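PLP-Dependent L-Arginine Hydroxylase MppP (Streptomyces wadayamensis, PDB 6C9B) is a pyridoxal phosphate-dependent oxidase, not an oxygenase, that acts on L-arginine and binds its product 4-hydroxy-2-ketoarginine. Local coordinates at residues L171-L174 with A175-A179. Residues are numbered along the deposited sequence; the frame is centred on the assembly and turned at random.
Sequences LRRL and AEQCA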
ATOM      1  N   LEU B 171      28.857  -9.429   1.051  1.00 19.63           N
ATOM      2  CA  LEU B 171      28.213  -8.115   1.102  1.00 20.74           C
ATOM      3  C   LEU B 171      29.262  -7.025   1.119  1.00 20.11           C
ATOM      4  O   LEU B 171      29.142  -6.023   0.399  1.00 20.85           O
ATOM      5  CB  LEU B 171      27.310  -7.985   2.328  1.00 21.63           C
ATOM      6  CG  LEU B 171      26.596  -6.623   2.445  1.00 19.51           C
ATOM      7  CD1 LEU B 171      25.637  -6.364   1.286  1.00 20.80           C
ATOM      8  CD2 LEU B 171      25.816  -6.477   3.766  1.00 18.38           C
ATOM      9  N   ARG B 172      30.310  -7.214   1.914  1.00 19.32           N
ATOM     10  CA  ARG B 172      31.357  -6.199   2.005  1.00 21.82           C
ATOM     11  C   ARG B 172      32.003  -5.977   0.650  1.00 20.90           C
ATOM     12  O   ARG B 172      32.163  -4.834   0.201  1.00 24.34           O
ATOM     13  CB  ARG B 172      32.408  -6.611   3.049  1.00 26.16           C
ATOM     14  CG  ARG B 172      33.595  -5.651   3.123  1.00 28.94           C
ATOM     15  CD  ARG B 172      34.557  -6.050   4.250  1.00 36.56           C
ATOM     16  NE  ARG B 172      33.858  -6.027   5.534  1.00 77.60           N
ATOM     17  CZ  ARG B 172      33.535  -7.096   6.265  1.00 79.92           C
ATOM     18  NH1 ARG B 172      32.873  -6.919   7.402  1.00 61.82           N
ATOM     19  NH2 ARG B 172      33.879  -8.328   5.890  1.00 71.12           N
ATOM     20  N   ARG B 173      32.373  -7.065  -0.029  1.00 22.21           N
ATOM     21  CA  ARG B 173      33.019  -6.923  -1.328  1.00 20.19           C
ATOM     22  C   ARG B 173      32.082  -6.292  -2.355  1.00 18.34           C
ATOM     23  O   ARG B 173      32.495  -5.436  -3.148  1.00 22.45           O
ATOM     24  CB  ARG B 173      33.518  -8.277  -1.824  1.00 25.00           C
ATOM     25  CG  ARG B 173      34.249  -8.191  -3.154  1.00 41.73           C
ATOM     26  CD  ARG B 173      35.564  -7.384  -3.029  1.00 53.66           C
ATOM     27  NE  ARG B 173      36.034  -6.907  -4.326  1.00 65.66           N
ATOM     28  CZ  ARG B 173      36.613  -5.726  -4.550  1.00 71.88           C
ATOM     29  NH1 ARG B 173      36.806  -4.847  -3.565  1.00 50.54           N
ATOM     30  NH2 ARG B 173      36.993  -5.419  -5.785  1.00 76.79           N
ATOM     31  N   LEU B 174      30.816  -6.697  -2.356  1.00 18.63           N
ATOM     32  CA  LEU B 174      29.858  -6.127  -3.300  1.00 17.35           C
ATOM     33  C   LEU B 174      29.660  -4.633  -3.045  1.00 19.87           C
ATOM     34  O   LEU B 174      29.589  -3.833  -3.982  1.00 20.36           O
ATOM     35  CB  LEU B 174      28.540  -6.887  -3.171  1.00 20.39           C
ATOM     36  CG  LEU B 174      27.424  -6.573  -4.151  1.00 34.01           C
ATOM     37  CD1 LEU B 174      27.856  -6.823  -5.587  1.00 31.05           C
ATOM     38  CD2 LEU B 174      26.227  -7.465  -3.824  1.00 31.94           C
ATOM     39  N   ALA B 175      29.544  -4.239  -1.777  1.00 21.90           N
ATOM     40  CA  ALA B 175      29.404  -2.822  -1.470  1.00 17.32           C
ATOM     41  C   ALA B 175      30.660  -2.039  -1.860  1.00 19.20           C
ATOM     42  O   ALA B 175      30.567  -0.903  -2.341  1.00 22.15           O
ATOM     43  CB  ALA B 175      29.086  -2.634   0.009  1.00 25.03           C
ATOM     44  N   GLU B 176      31.847  -2.621  -1.658  1.00 20.56           N
ATOM     45  CA  GLU B 176      33.065  -1.967  -2.125  1.00 21.23           C
ATOM     46  C   GLU B 176      33.061  -1.803  -3.642  1.00 25.28           C
ATOM     47  O   GLU B 176      33.444  -0.746  -4.146  1.00 22.92           O
ATOM     48  CB  GLU B 176      34.295  -2.747  -1.683  1.00 22.39           C
ATOM     49  CG  GLU B 176      34.518  -2.738  -0.182  1.00 26.77           C
ATOM     50  CD  GLU B 176      35.640  -3.667   0.239  1.00 30.20           C
ATOM     51  OE1 GLU B 176      36.225  -4.358  -0.623  1.00 32.94           O
ATOM     52  OE2 GLU B 176      35.930  -3.727   1.445  1.00 34.60           O
ATOM     53  N   GLN B 177      32.655  -2.852  -4.383  1.00 19.66           N
ATOM     54  CA  GLN B 177      32.569  -2.768  -5.839  1.00 19.23           C
ATOM     55  C   GLN B 177      31.587  -1.686  -6.277  1.00 22.25           C
ATOM     56  O   GLN B 177      31.897  -0.902  -7.189  1.00 22.35           O
ATOM     57  CB  GLN B 177      32.163  -4.109  -6.449  1.00 22.30           C
ATOM     58  CG  GLN B 177      33.149  -5.264  -6.273  1.00 24.79           C
ATOM     59  CD  GLN B 177      32.865  -6.336  -7.261  1.00 21.83           C
ATOM     60  OE1 GLN B 177      32.004  -7.228  -7.029  1.00 25.43           O
ATOM     61  NE2 GLN B 177      33.517  -6.236  -8.419  1.00 25.42           N
ATOM     62  N   CYS B 178      30.411  -1.614  -5.629  1.00 18.89           N
ATOM     63  CA  CYS B 178      29.423  -0.603  -5.986  1.00 18.68           C
ATOM     64  C   CYS B 178      29.965   0.789  -5.706  1.00 20.77           C
ATOM     65  O   CYS B 178      29.807   1.693  -6.525  1.00 24.44           O
ATOM     66  CB  CYS B 178      28.112  -0.827  -5.237  1.00 21.18           C
ATOM     67  SG  CYS B 178      27.214  -2.272  -5.897  1.00 22.47           S
ATOM     68  N   ALA B 179      30.647   0.964  -4.570  1.00 21.66           N
ATOM     69  CA  ALA B 179      31.268   2.256  -4.275  1.00 18.88           C
ATOM     70  C   ALA B 179      32.295   2.636  -5.329  1.00 24.18           C
ATOM     71  O   ALA B 179      32.389   3.811  -5.725  1.00 26.26           O
ATOM     72  CB  ALA B 179      31.935   2.223  -2.912  1.00 23.52           C
TER
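Four successive i to i+4 bonds, from the amides of A175, E176, Q177 and C178 to the carbonyls of L171, R172, R173 and L174, run 2.8 to 2.9 Å between N and O with nearly straight N-H...O angles, regular alpha-helical geometry. On the outer side, R173 and E176 form an i to i+3 salt bridge, R173 NH1 lying 3.0 Å from E176 OE1. The acceptor sits at the edge of the guanidinium, in its plane, and offers its anti lone pair, while the carboxylate is turned 74° against that plane. A bend at chi2 of R173 (66°) carries the guanidinium forward along the helix, toward its C-terminal end, where Q177 CG lies over one face, 3.6 Å above the plane and nearer its margin than its centre. R173 NE is also salt-bridged to D141, and Q177 NE2 bonds to the carbonyl of L142, tying this side to the link between helices 134-139 and 144-149. The helix, 168-181, is the crossover of a right-handed beta-alpha-beta unit between parallel strands 152-156 and 184-188 of the large sheet in this aminotransferase fold. L171, L174, A175 and C178 all touch L185 of the latter strand, which identifies the sheet-facing side. R172 runs alongside E176, its CG 3.5 Å from E176 OE2, but its NH1 makes its salt bridge one turn back, with E168.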